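Local coordinates for protein 4-amino-4-deoxy-L-arabinose transferase or related glycosyltransferases of PMT family (Cupriavidus metallidurans, PDB 5EZM) that probably transfers 4-amino-4-deoxy-L-arabinose from a polyprenyl-phosphate carrier to lipid A, as a zinc-binding membrane glycosyltransferase of the GT-C fold, at residues N81-F86 / F512-E517; L172-M177 / M192-A197; G485-D490 / V504-E509. All blocks are in the same frame, centred on the assembly; numbering follows the deposited sequence.

Contact 1 of 3, residues N81-F86 / F512-E517; sequences NALKYF and FGATVE
K84 lays its backbone against G513, which has no side chain and lets the helix turn come close to strand 83-84, the K84 and G513 CA atoms 4.6 Å apart. Between the two backbones sits a water that takes the N-H of K84 and donates to G513 O, at 3.0 Å, and to E517 OE1, at 2.9 Å. A second water accepts from G513 N.

The K84 side chain leaves beside its own backbone N (chi1 -66°) and then runs fully extended across V516 and E517 at about a right angle to both: CD meets V516 CG2 at 4.0 Å, and CE passes E517 OE2 at 3.7 Å. L83 packs alongside, with CD1 by A514 CB. At the other end F86 CD2 touches F512 CE2 at 4.0 Å, close to the zinc and phosphocholine sites.

Further out, K84 NZ forms a salt bridge to E260 and a hydrogen bond to N258, and E517 OE1 a salt bridge to R79. K84 NZ and E517 OE2, 4.5 Å apart, probably attract at a distance beyond a salt bridge. Between the segments themselves the polar links thus run through water, while R79, just upstream, adds a direct ionic tie to the C-terminal domain.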
loop_
_atom_site.group_PDB
_atom_site.type_symbol
_atom_site.label_atom_id
_atom_site.label_comp_id
_atom_site.label_asym_id
_atom_site.label_seq_id
_atom_site.Cartn_x
_atom_site.Cartn_y
_atom_site.Cartn_z
ATOM N N ASN A 81 15.503 -10.644 -6.610
ATOM C CA ASN A 81 15.951 -11.828 -7.338
ATOM C C ASN A 81 17.459 -11.769 -7.581
ATOM O O ASN A 81 17.943 -11.932 -8.704
ATOM C CB ASN A 81 15.169 -11.999 -8.641
ATOM C CG ASN A 81 13.687 -12.224 -8.393
ATOM O OD1 ASN A 81 13.253 -13.348 -8.140
ATOM N ND2 ASN A 81 12.904 -11.150 -8.451
ATOM N N ALA A 82 18.196 -11.505 -6.500
ATOM C CA ALA A 82 19.654 -11.504 -6.475
ATOM C C ALA A 82 20.231 -10.329 -7.255
ATOM O O ALA A 82 21.454 -10.173 -7.326
ATOM C CB ALA A 82 20.212 -12.828 -7.010
ATOM N N LEU A 83 19.375 -9.483 -7.820
ATOM C CA LEU A 83 19.816 -8.363 -8.636
ATOM C C LEU A 83 19.544 -7.041 -7.932
ATOM O O LEU A 83 18.532 -6.882 -7.243
ATOM C CB LEU A 83 19.124 -8.365 -10.000
ATOM C CG LEU A 83 19.355 -9.599 -10.865
ATOM C CD1 LEU A 83 18.510 -9.492 -12.119
ATOM C CD2 LEU A 83 20.829 -9.738 -11.205
ATOM N N LYS A 84 20.461 -6.092 -8.122
ATOM C CA LYS A 84 20.333 -4.778 -7.503
ATOM C C LYS A 84 19.023 -4.121 -7.911
ATOM O O LYS A 84 18.672 -4.081 -9.094
ATOM C CB LYS A 84 21.511 -3.886 -7.896
ATOM C CG LYS A 84 22.854 -4.338 -7.355
ATOM C CD LYS A 84 23.950 -3.369 -7.756
ATOM C CE LYS A 84 25.278 -3.751 -7.132
ATOM N NZ LYS A 84 26.318 -2.702 -7.346
ATOM N N TYR A 85 18.297 -3.614 -6.918
ATOM C CA TYR A 85 17.021 -2.933 -7.121
ATOM C C TYR A 85 17.139 -1.572 -6.445
ATOM O O TYR A 85 17.025 -1.470 -5.221
ATOM C CB TYR A 85 15.868 -3.751 -6.552
ATOM C CG TYR A 85 14.495 -3.224 -6.897
ATOM C CD1 TYR A 85 13.992 -3.337 -8.187
ATOM C CD2 TYR A 85 13.696 -2.625 -5.932
ATOM C CE1 TYR A 85 12.732 -2.860 -8.509
ATOM C CE2 TYR A 85 12.434 -2.146 -6.245
ATOM C CZ TYR A 85 11.957 -2.267 -7.535
ATOM O OH TYR A 85 10.704 -1.793 -7.854
ATOM N N PHE A 86 17.380 -0.532 -7.242
ATOM C CA PHE A 86 17.583 0.820 -6.738
ATOM C C PHE A 86 16.421 1.746 -7.086
ATOM O O PHE A 86 16.608 2.958 -7.218
ATOM C CB PHE A 86 18.893 1.397 -7.271
ATOM C CG PHE A 86 20.118 0.688 -6.775
ATOM C CD1 PHE A 86 20.083 -0.051 -5.601
ATOM C CD2 PHE A 86 21.311 0.763 -7.480
ATOM C CE1 PHE A 86 21.218 -0.705 -5.138
ATOM C CE2 PHE A 86 22.451 0.115 -7.024
ATOM C CZ PHE A 86 22.403 -0.623 -5.852
ATOM N N PHE A 512 18.358 -2.786 -15.149
ATOM C CA PHE A 512 19.540 -2.120 -14.611
ATOM C C PHE A 512 20.399 -3.094 -13.818
ATOM O O PHE A 512 21.608 -3.213 -14.055
ATOM C CB PHE A 512 19.118 -0.934 -13.744
ATOM C CG PHE A 512 20.269 -0.140 -13.205
ATOM C CD1 PHE A 512 20.868 0.840 -13.975
ATOM C CD2 PHE A 512 20.749 -0.370 -11.927
ATOM C CE1 PHE A 512 21.927 1.576 -13.483
ATOM C CE2 PHE A 512 21.810 0.364 -11.428
ATOM C CZ PHE A 512 22.399 1.339 -12.207
ATOM N N GLY A 513 19.778 -3.830 -12.892
ATOM C CA GLY A 513 20.530 -4.812 -12.130
ATOM C C GLY A 513 21.160 -5.863 -13.020
ATOM O O GLY A 513 22.287 -6.304 -12.779
ATOM N N ALA A 514 20.453 -6.256 -14.082
ATOM C CA ALA A 514 20.987 -7.255 -14.995
ATOM C C ALA A 514 22.208 -6.752 -15.747
ATOM O O ALA A 514 23.006 -7.567 -16.222
ATOM C CB ALA A 514 19.907 -7.693 -15.987
ATOM N N THR A 515 22.384 -5.437 -15.856
ATOM C CA THR A 515 23.472 -4.892 -16.656
ATOM C C THR A 515 24.707 -4.544 -15.838
ATOM O O THR A 515 25.824 -4.632 -16.359
ATOM C CB THR A 515 22.989 -3.651 -17.415
ATOM O OG1 THR A 515 21.713 -3.931 -18.004
ATOM C CG2 THR A 515 23.966 -3.280 -18.516
ATOM N N VAL A 516 24.540 -4.165 -14.568
ATOM C CA VAL A 516 25.694 -3.835 -13.738
ATOM C C VAL A 516 26.351 -5.077 -13.150
ATOM O O VAL A 516 27.515 -5.013 -12.733
ATOM C CB VAL A 516 25.302 -2.868 -12.609
ATOM C CG1 VAL A 516 24.878 -1.527 -13.188
ATOM C CG2 VAL A 516 24.192 -3.465 -11.767
ATOM N N GLU A 517 25.642 -6.201 -13.100
ATOM C CA GLU A 517 26.198 -7.480 -12.657
ATOM C C GLU A 517 25.802 -8.552 -13.664
ATOM O O GLU A 517 24.976 -9.426 -13.373
ATOM C CB GLU A 517 25.720 -7.832 -11.247
ATOM C CG GLU A 517 26.347 -6.979 -10.145
ATOM C CD GLU A 517 25.841 -7.331 -8.752
ATOM O OE1 GLU A 517 24.683 -7.779 -8.626
ATOM O OE2 GLU A 517 26.609 -7.159 -7.781
HETATM O O HOH W 1 17.483 -3.362 -11.967
HETATM O O HOH W 2 22.484 -6.321 -9.803
#

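Contact 2 of 3, residues L172-M177 / M192-A197; sequences LAFMLM and MVACWA. With DSL (mono-trans, octa-cis decaprenyl-phosphate), chain C.
The F174 ring turns an edge to the neighbouring helix: A194 O lies near the ring plane, 3.3 Å from F174 CD2, while A194 CB sits 3.5 Å from the same carbon. The two helices, 160-178 and 185-206, form an antiparallel hairpin in the GT-C transmembrane bundle, their local axes 8.0 Å apart and crossing at -162°. W191 also meets the F174 ring, its plane inclined at about 40°. W196 turns its ring to the lipid and is held by a hydrogen bond from NE1 to L234 O: C28 of the decaprenyl phosphate lies over one face, toward the rim, M192 C is at the edge in plane, and CH2 approaches lipid C33 at 3.5 Å.

The backbones come nearest at F174 and C195, CA atoms 5.1 Å apart and CB atoms 3.9 Å apart. Such a close approach suits the small residues A194 and C195 opposite the phenylalanine.

On the lipid side of the seam, M175 has CG anti to its own N (chi1 172°), which places CG beside lipid C23, while C195 SG lines the same chain near C25 and C28. Both helices thus wall the groove that holds the carrier-like polyprenyl tail, and molecules of the single-chain lipid MPG touch F174 and A194. The bend of M175 at chi2 takes its sulfur to the doubly bent M192, whose methyl CE lies 3.6 Å from M175 SD.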
loop_
_atom_site.group_PDB
_atom_site.type_symbol
_atom_site.label_atom_id
_atom_site.label_comp_id
_atom_site.label_asym_id
_atom_site.label_seq_id
_atom_site.Cartn_x
_atom_site.Cartn_y
_atom_site.Cartn_z
ATOM N N LEU A 172 2.122 15.287 9.250
ATOM C CA LEU A 172 1.012 16.218 9.427
ATOM C C LEU A 172 0.588 16.304 10.887
ATOM O O LEU A 172 0.478 17.400 11.450
ATOM C CB LEU A 172 -0.167 15.794 8.554
ATOM C CG LEU A 172 -1.446 16.606 8.757
ATOM C CD1 LEU A 172 -1.230 18.039 8.314
ATOM C CD2 LEU A 172 -2.616 15.978 8.017
ATOM N N ALA A 173 0.350 15.153 11.521
ATOM C CA ALA A 173 -0.148 15.152 12.895
ATOM C C ALA A 173 0.844 15.803 13.846
ATOM O O ALA A 173 0.452 16.581 14.723
ATOM C CB ALA A 173 -0.456 13.725 13.344
ATOM N N PHE A 174 2.135 15.500 13.694
ATOM C CA PHE A 174 3.130 16.109 14.571
ATOM C C PHE A 174 3.228 17.608 14.327
ATOM O O PHE A 174 3.404 18.386 15.273
ATOM C CB PHE A 174 4.492 15.439 14.380
ATOM C CG PHE A 174 4.521 13.992 14.792
ATOM C CD1 PHE A 174 3.539 13.470 15.620
ATOM C CD2 PHE A 174 5.530 13.153 14.348
ATOM C CE1 PHE A 174 3.564 12.140 15.993
ATOM C CE2 PHE A 174 5.560 11.822 14.718
ATOM C CZ PHE A 174 4.577 11.315 15.542
ATOM N N MET A 175 3.107 18.034 13.067
ATOM C CA MET A 175 3.091 19.465 12.782
ATOM C C MET A 175 1.907 20.148 13.457
ATOM O O MET A 175 2.049 21.243 14.013
ATOM C CB MET A 175 3.059 19.701 11.274
ATOM C CG MET A 175 2.849 21.153 10.868
ATOM S SD MET A 175 4.165 22.256 11.425
ATOM C CE MET A 175 3.715 23.767 10.576
ATOM N N LEU A 176 0.730 19.514 13.427
ATOM C CA LEU A 176 -0.432 20.111 14.080
ATOM C C LEU A 176 -0.266 20.138 15.594
ATOM O O LEU A 176 -0.638 21.119 16.245
ATOM C CB LEU A 176 -1.705 19.360 13.692
ATOM C CG LEU A 176 -2.079 19.371 12.208
ATOM C CD1 LEU A 176 -3.426 18.699 11.984
ATOM C CD2 LEU A 176 -2.085 20.785 11.656
ATOM N N MET A 177 0.294 19.071 16.174
ATOM C CA MET A 177 0.514 19.043 17.618
ATOM C C MET A 177 1.494 20.126 18.047
ATOM O O MET A 177 1.315 20.756 19.097
ATOM C CB MET A 177 1.028 17.669 18.051
ATOM C CG MET A 177 0.053 16.519 17.844
ATOM S SD MET A 177 -1.403 16.615 18.902
ATOM C CE MET A 177 -0.659 16.600 20.533
ATOM N N MET A 192 8.088 19.229 16.888
ATOM C CA MET A 192 8.738 19.659 15.656
ATOM C C MET A 192 9.864 18.715 15.254
ATOM O O MET A 192 9.974 18.349 14.077
ATOM C CB MET A 192 9.253 21.090 15.798
ATOM C CG MET A 192 8.199 22.131 15.470
ATOM S SD MET A 192 7.296 21.712 13.962
ATOM C CE MET A 192 5.662 21.399 14.621
ATOM N N VAL A 193 10.707 18.305 16.207
ATOM C CA VAL A 193 11.715 17.297 15.889
ATOM C C VAL A 193 11.045 15.978 15.529
ATOM O O VAL A 193 11.550 15.224 14.690
ATOM C CB VAL A 193 12.721 17.133 17.050
ATOM C CG1 VAL A 193 12.045 16.584 18.289
ATOM C CG2 VAL A 193 13.874 16.231 16.633
ATOM N N ALA A 194 9.892 15.684 16.137
ATOM C CA ALA A 194 9.133 14.507 15.730
ATOM C C ALA A 194 8.667 14.635 14.287
ATOM O O ALA A 194 8.681 13.659 13.526
ATOM C CB ALA A 194 7.945 14.301 16.668
ATOM N N CYS A 195 8.263 15.843 13.889
ATOM C CA CYS A 195 7.817 16.076 12.521
ATOM C C CYS A 195 8.961 15.886 11.532
ATOM O O CYS A 195 8.838 15.128 10.561
ATOM C CB CYS A 195 7.226 17.481 12.407
ATOM S SG CYS A 195 6.727 17.968 10.750
ATOM N N TRP A 196 10.090 16.561 11.773
ATOM C CA TRP A 196 11.242 16.422 10.886
ATOM C C TRP A 196 11.729 14.980 10.831
ATOM O O TRP A 196 12.107 14.483 9.763
ATOM C CB TRP A 196 12.366 17.350 11.336
ATOM C CG TRP A 196 12.111 18.781 11.013
ATOM C CD1 TRP A 196 11.510 19.710 11.812
ATOM C CD2 TRP A 196 12.459 19.460 9.802
ATOM N NE1 TRP A 196 11.459 20.924 11.173
ATOM C CE2 TRP A 196 12.035 20.798 9.936
ATOM C CE3 TRP A 196 13.088 19.067 8.615
ATOM C CZ2 TRP A 196 12.216 21.741 8.929
ATOM C CZ3 TRP A 196 13.266 20.006 7.618
ATOM C CH2 TRP A 196 12.833 21.328 7.781
ATOM N N ALA A 197 11.730 14.293 11.976
ATOM C CA ALA A 197 12.105 12.885 11.996
ATOM C C ALA A 197 11.175 12.059 11.118
ATOM O O ALA A 197 11.631 11.207 10.344
ATOM C CB ALA A 197 12.095 12.362 13.433
HETATM C C21 DSL C . 2.199 20.695 6.125
HETATM C C22 DSL C . 3.336 20.161 6.979
HETATM C C23 DSL C . 3.120 18.926 7.845
HETATM C C24 DSL C . 4.526 20.781 6.967
HETATM C C25 DSL C . 5.694 20.244 7.832
HETATM C C26 DSL C . 6.980 20.239 6.960
HETATM C C27 DSL C . 8.096 21.089 7.659
HETATM C C28 DSL C . 8.073 21.277 9.195
HETATM C C29 DSL C . 9.072 21.653 6.920
HETATM C C30 DSL C . 9.094 21.460 5.382
HETATM C C31 DSL C . 9.798 22.680 4.698
HETATM C C32 DSL C . 10.931 22.173 3.736
HETATM C C33 DSL C . 12.306 21.773 4.303
HETATM C C34 DSL C . 10.703 22.100 2.402
#

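Contact 3 of 3, residues G485-D490 / V504-E509; sequences GVQMLD and VGQADE
V504 is gripped through both its backbone polar groups by the residues flanking V486. Its N-H goes to G485 O at 2.9 Å, with the donor 38° out of the carbonyl plane, and its own O takes the N-H of Q487, also at 2.9 Å but only 19° from the plane. This is a parallel bridge between V486 and V504, which join strands 483-486 and 502-504 in the mixed sheet of the C-terminal domain. With helix 493-497 lying between them along the chain, the two strands form a beta-alpha-beta unit. The valines share one face of the sheet, where both pack on F528. Strand 502-504 is an outer strand; on the inner side V486 bonds to V541 of the next strand.

Beyond the bridge the backbones part and side chains fill in. Q487 CG lies near V504 O and Q506 N, and the side chains of Q487 and Q506 cross. L489 points across with CG anti to the backbone N (chi1 -179°), a setting that goes with CD2 reaching E509; the L489 and E509 side chains cross at about a right angle, L489 CD2 against E509 CG and CD.

The carboxylates find partners of their own. D490 OD2 caps the backbone N-H groups of T492 and L493 at the approach to the helix, while OD1 pairs with R565 in a salt bridge. E509, close to zinc ligands E87 and H270, puts OE2 on R61 in a salt bridge. D508 OD2 takes a weak bond from E509 N at 2.9 Å, and D508 O accepts from T511 OG1.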
loop_
_atom_site.group_PDB
_atom_site.type_symbol
_atom_site.label_atom_id
_atom_site.label_comp_id
_atom_site.label_asym_id
_atom_site.label_seq_id
_atom_site.Cartn_x
_atom_site.Cartn_y
_atom_site.Cartn_z
ATOM N N GLY A 485 14.039 -17.136 -15.423
ATOM C CA GLY A 485 12.854 -16.400 -15.807
ATOM C C GLY A 485 12.960 -15.974 -17.255
ATOM O O GLY A 485 13.589 -14.958 -17.564
ATOM N N VAL A 486 12.362 -16.752 -18.152
ATOM C CA VAL A 486 12.518 -16.532 -19.585
ATOM C C VAL A 486 11.618 -15.388 -20.027
ATOM O O VAL A 486 10.448 -15.601 -20.367
ATOM C CB VAL A 486 12.213 -17.817 -20.373
ATOM C CG1 VAL A 486 12.621 -17.653 -21.830
ATOM C CG2 VAL A 486 12.927 -19.003 -19.737
ATOM N N GLN A 487 12.165 -14.171 -20.024
ATOM C CA GLN A 487 11.417 -12.962 -20.372
ATOM C C GLN A 487 10.123 -12.859 -19.568
ATOM O O GLN A 487 9.062 -12.508 -20.090
ATOM C CB GLN A 487 11.140 -12.902 -21.874
ATOM C CG GLN A 487 12.387 -12.659 -22.705
ATOM C CD GLN A 487 12.083 -12.473 -24.177
ATOM O OE1 GLN A 487 11.090 -12.992 -24.691
ATOM N NE2 GLN A 487 12.937 -11.722 -24.864
ATOM N N MET A 488 10.214 -13.172 -18.279
ATOM C CA MET A 488 9.061 -13.123 -17.387
ATOM C C MET A 488 9.556 -12.832 -15.982
ATOM O O MET A 488 10.317 -13.625 -15.416
ATOM C CB MET A 488 8.266 -14.432 -17.420
ATOM C CG MET A 488 7.332 -14.611 -16.231
ATOM S SD MET A 488 6.095 -15.905 -16.459
ATOM C CE MET A 488 4.875 -15.052 -17.455
ATOM N N LEU A 489 9.136 -11.700 -15.428
ATOM C CA LEU A 489 9.472 -11.329 -14.057
ATOM C C LEU A 489 8.300 -11.755 -13.184
ATOM O O LEU A 489 7.383 -10.977 -12.919
ATOM C CB LEU A 489 9.760 -9.836 -13.938
ATOM C CG LEU A 489 10.139 -9.337 -12.541
ATOM C CD1 LEU A 489 11.225 -10.213 -11.930
ATOM C CD2 LEU A 489 10.583 -7.877 -12.588
ATOM N N ASP A 490 8.324 -13.011 -12.753
ATOM C CA ASP A 490 7.293 -13.511 -11.854
ATOM C C ASP A 490 7.495 -12.899 -10.474
ATOM O O ASP A 490 8.558 -13.060 -9.866
ATOM C CB ASP A 490 7.339 -15.034 -11.786
ATOM C CG ASP A 490 6.022 -15.633 -11.348
ATOM O OD1 ASP A 490 5.636 -16.677 -11.909
ATOM O OD2 ASP A 490 5.367 -15.060 -10.449
ATOM N N VAL A 504 16.340 -14.037 -17.592
ATOM C CA VAL A 504 16.759 -14.371 -18.949
ATOM C C VAL A 504 16.105 -13.378 -19.896
ATOM O O VAL A 504 14.876 -13.245 -19.911
ATOM C CB VAL A 504 16.381 -15.812 -19.324
ATOM C CG1 VAL A 504 16.668 -16.066 -20.791
ATOM C CG2 VAL A 504 17.125 -16.803 -18.443
ATOM N N GLY A 505 16.922 -12.689 -20.689
ATOM C CA GLY A 505 16.403 -11.715 -21.629
ATOM C C GLY A 505 15.928 -10.440 -20.965
ATOM O O GLY A 505 16.558 -9.958 -20.021
ATOM N N GLN A 506 14.814 -9.886 -21.447
ATOM C CA GLN A 506 14.296 -8.628 -20.919
ATOM C C GLN A 506 13.948 -8.765 -19.443
ATOM O O GLN A 506 13.011 -9.485 -19.080
ATOM C CB GLN A 506 13.075 -8.175 -21.720
ATOM C CG GLN A 506 13.329 -7.976 -23.212
ATOM C CD GLN A 506 14.009 -6.657 -23.537
ATOM O OE1 GLN A 506 14.783 -6.125 -22.741
ATOM N NE2 GLN A 506 13.714 -6.118 -24.714
ATOM N N ALA A 507 14.699 -8.076 -18.591
ATOM C CA ALA A 507 14.542 -8.175 -17.148
ATOM C C ALA A 507 13.527 -7.188 -16.587
ATOM O O ALA A 507 13.334 -7.150 -15.366
ATOM C CB ALA A 507 15.895 -7.970 -16.457
ATOM N N ASP A 508 12.885 -6.396 -17.442
ATOM C CA ASP A 508 11.859 -5.435 -17.027
ATOM C C ASP A 508 12.511 -4.476 -16.032
ATOM O O ASP A 508 13.595 -3.947 -16.326
ATOM C CB ASP A 508 10.643 -6.206 -16.522
ATOM C CG ASP A 508 9.455 -5.309 -16.246
ATOM O OD1 ASP A 508 8.793 -4.883 -17.218
ATOM O OD2 ASP A 508 9.182 -5.035 -15.057
ATOM N N GLU A 509 11.921 -4.240 -14.858
ATOM C CA GLU A 509 12.491 -3.329 -13.872
ATOM C C GLU A 509 13.807 -3.826 -13.289
ATOM O O GLU A 509 14.455 -3.082 -12.544
ATOM C CB GLU A 509 11.489 -3.098 -12.745
ATOM C CG GLU A 509 11.362 -4.276 -11.802
ATOM C CD GLU A 509 9.978 -4.396 -11.200
ATOM O OE1 GLU A 509 8.992 -4.318 -11.964
ATOM O OE2 GLU A 509 9.876 -4.562 -9.965
#

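In the fold
Contact 1 closes a loop of the chain of more than 400 residues, and both others are nested inside it: 172-177 with 192-197 first, then 485-490 with 504-509. Contacts 1 and 3 are neighbours, centres 12 Å apart, and touch where Y85 meets E509 and A514 meets A507; strand 502-504 leads through the loop of contact 3 straight into helix 511-516 of contact 1. Contact 1 joins the C-terminal domain to the earlier chain; contact 3, within that domain, builds the sheet edge and loop behind it, with E509 near the zinc ligands. The part of the tail site lined by contact 2, in the transmembrane bundle, lies far off, nearest atoms about 20 Å from contact 1 and 26 Å from contact 3.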